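Local coordinates for protein FG41 Malonate Semialdehyde Decarboxylase (Coryneform bacterium, PDB 4LHO) that belongs to the tautomerase superfamily and assembles as a trimer of identical chains, at residues A[66-71]-A[102-107]. Sequence-based numbering, arbitrary orientation.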
loop_
_atom_site.group_PDB
_atom_site.type_symbol
_atom_site.label_atom_id
_atom_site.label_comp_id
_atom_site.label_asym_id
_atom_site.label_seq_id
_atom_site.Cartn_x
_atom_site.Cartn_y
_atom_site.Cartn_z
ATOM N N VAL A 66 9.414 11.668 5.269
ATOM C CA VAL A 66 9.335 10.263 5.608
ATOM C C VAL A 66 7.878 9.857 5.836
ATOM O O VAL A 66 7.231 10.343 6.753
ATOM C CB VAL A 66 10.158 9.939 6.864
ATOM C CG1 VAL A 66 10.025 8.448 7.211
ATOM C CG2 VAL A 66 11.622 10.361 6.657
ATOM N N ILE A 67 7.372 8.964 4.990
ATOM C CA ILE A 67 6.005 8.507 5.114
ATOM C C ILE A 67 5.985 7.080 5.620
ATOM O O ILE A 67 6.647 6.202 5.075
ATOM C CB ILE A 67 5.242 8.617 3.771
ATOM C CG1 ILE A 67 5.173 10.077 3.319
ATOM C CG2 ILE A 67 3.845 8.081 3.912
ATOM C CD1 ILE A 67 4.514 10.254 1.981
ATOM N N ILE A 68 5.189 6.868 6.657
ATOM C CA ILE A 68 5.145 5.626 7.361
ATOM C C ILE A 68 3.726 5.121 7.371
ATOM O O ILE A 68 2.842 5.756 7.919
ATOM C CB ILE A 68 5.673 5.794 8.816
ATOM C CG1 ILE A 68 7.152 6.204 8.807
ATOM C CG2 ILE A 68 5.509 4.495 9.600
ATOM C CD1 ILE A 68 7.618 6.935 10.111
ATOM N N HIS A 69 3.511 3.959 6.764
ATOM C CA HIS A 69 2.163 3.445 6.589
ATOM C C HIS A 69 2.078 2.106 7.260
ATOM O O HIS A 69 2.701 1.121 6.849
ATOM C CB HIS A 69 1.816 3.322 5.085
ATOM C CG HIS A 69 0.352 3.116 4.805
ATOM N ND1 HIS A 69 -0.203 3.262 3.548
ATOM C CD2 HIS A 69 -0.669 2.771 5.626
ATOM C CE1 HIS A 69 -1.500 3.012 3.611
ATOM N NE2 HIS A 69 -1.806 2.702 4.856
ATOM N N VAL A 70 1.295 2.072 8.313
ATOM C CA VAL A 70 1.204 0.899 9.148
ATOM C C VAL A 70 -0.036 0.141 8.800
ATOM O O VAL A 70 -1.139 0.636 8.988
ATOM C CB VAL A 70 1.094 1.290 10.654
ATOM C CG1 VAL A 70 1.126 0.060 11.517
ATOM C CG2 VAL A 70 2.183 2.229 11.006
ATOM N N PHE A 71 0.148 -1.088 8.348
ATOM C CA PHE A 71 -0.953 -1.993 8.128
ATOM C C PHE A 71 -1.010 -2.992 9.295
ATOM O O PHE A 71 -0.111 -3.828 9.473
ATOM C CB PHE A 71 -0.774 -2.738 6.796
ATOM C CG PHE A 71 -0.760 -1.846 5.601
ATOM C CD1 PHE A 71 -1.930 -1.570 4.909
ATOM C CD2 PHE A 71 0.415 -1.286 5.157
ATOM C CE1 PHE A 71 -1.916 -0.744 3.809
ATOM C CE2 PHE A 71 0.428 -0.450 4.044
ATOM C CZ PHE A 71 -0.718 -0.186 3.381
ATOM N N VAL A 102 7.539 13.967 9.167
ATOM C CA VAL A 102 7.035 12.643 9.444
ATOM C C VAL A 102 5.536 12.649 9.221
ATOM O O VAL A 102 4.822 13.514 9.722
ATOM C CB VAL A 102 7.342 12.203 10.884
ATOM C CG1 VAL A 102 6.719 10.836 11.176
ATOM C CG2 VAL A 102 8.835 12.162 11.127
ATOM N N PHE A 103 5.080 11.692 8.425
ATOM C CA PHE A 103 3.677 11.513 8.117
ATOM C C PHE A 103 3.402 10.044 8.332
ATOM O O PHE A 103 4.153 9.190 7.847
ATOM C CB PHE A 103 3.406 11.880 6.654
ATOM C CG PHE A 103 1.959 11.756 6.230
ATOM C CD1 PHE A 103 1.174 12.889 6.068
ATOM C CD2 PHE A 103 1.397 10.512 5.949
ATOM C CE1 PHE A 103 -0.140 12.789 5.646
ATOM C CE2 PHE A 103 0.072 10.403 5.530
ATOM C CZ PHE A 103 -0.693 11.547 5.366
ATOM N N ILE A 104 2.333 9.748 9.060
ATOM C CA ILE A 104 2.033 8.376 9.419
ATOM C C ILE A 104 0.580 8.115 9.140
ATOM O O ILE A 104 -0.265 8.972 9.374
ATOM C CB ILE A 104 2.319 8.088 10.923
ATOM C CG1 ILE A 104 3.688 8.639 11.343
ATOM C CG2 ILE A 104 2.246 6.589 11.225
ATOM C CD1 ILE A 104 3.863 8.735 12.865
ATOM N N ALA A 105 0.300 6.924 8.629
ATOM C CA ALA A 105 -1.064 6.487 8.398
ATOM C C ALA A 105 -1.249 5.043 8.846
ATOM O O ALA A 105 -0.318 4.255 8.815
ATOM C CB ALA A 105 -1.417 6.640 6.922
ATOM N N ILE A 106 -2.452 4.712 9.293
ATOM C CA ILE A 106 -2.760 3.367 9.711
ATOM C C ILE A 106 -3.947 2.846 8.914
ATOM O O ILE A 106 -4.930 3.557 8.724
ATOM C CB ILE A 106 -3.135 3.297 11.193
ATOM C CG1 ILE A 106 -2.066 3.962 12.059
ATOM C CG2 ILE A 106 -3.356 1.847 11.597
ATOM C CD1 ILE A 106 -2.385 3.936 13.503
ATOM N N THR A 107 -3.842 1.601 8.469
ATOM C CA THR A 107 -4.862 0.945 7.689
ATOM C C THR A 107 -5.009 -0.440 8.266
ATOM O O THR A 107 -4.026 -1.171 8.391
ATOM C CB THR A 107 -4.447 0.785 6.191
ATOM O OG1 THR A 107 -4.311 2.068 5.555
ATOM C CG2 THR A 107 -5.460 -0.045 5.418
#
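T107 reaches across to two aromatic residues of the neighbouring parallel strand, H69 and F71. Its OG1 meets H69 NE2 at 2.7 Å, in the plane of the imidazole and almost straight (173°), and either partner could be the donor. H69 CG lies anti to the backbone N (chi1 -166°), which swings the ring over toward strand 102-107. There it is sandwiched: F71 CZ sits 3.3 Å above the centre of one face, while A105 CB lies over the opposite face, nearer the rim. The F71 ring runs alongside T107, CD1 coming to 3.7 Å from T107 CB. On the other side of the sheet, I68 sends CD1 to V102 CG1 (4.1 Å) and CG2 to I104 CG2 (4.2 Å). F103, back on the H69 side, points the same way as I67 and touches I67 CG2 through CD2. Between the strands, whose axes are 4.7 Å apart at 15°, five backbone hydrogen bonds zigzag from F103 N to V66 O through to T107 N to V70 O; the V70 N to A105 O bond measures 2.8 Å. This is the pairing within a beta-alpha-beta unit, strand 66-73, helix 78-92 and strand 102-109. The helix covers the I68 face, I88 meeting I68 and F85 packing on I104 and I106. Strand 2-8 runs antiparallel along the far edge of strand 66-73, and a second subunit continues the sheet antiparallel at I104 and A105, its F71 ring packing edge-to-face with H69.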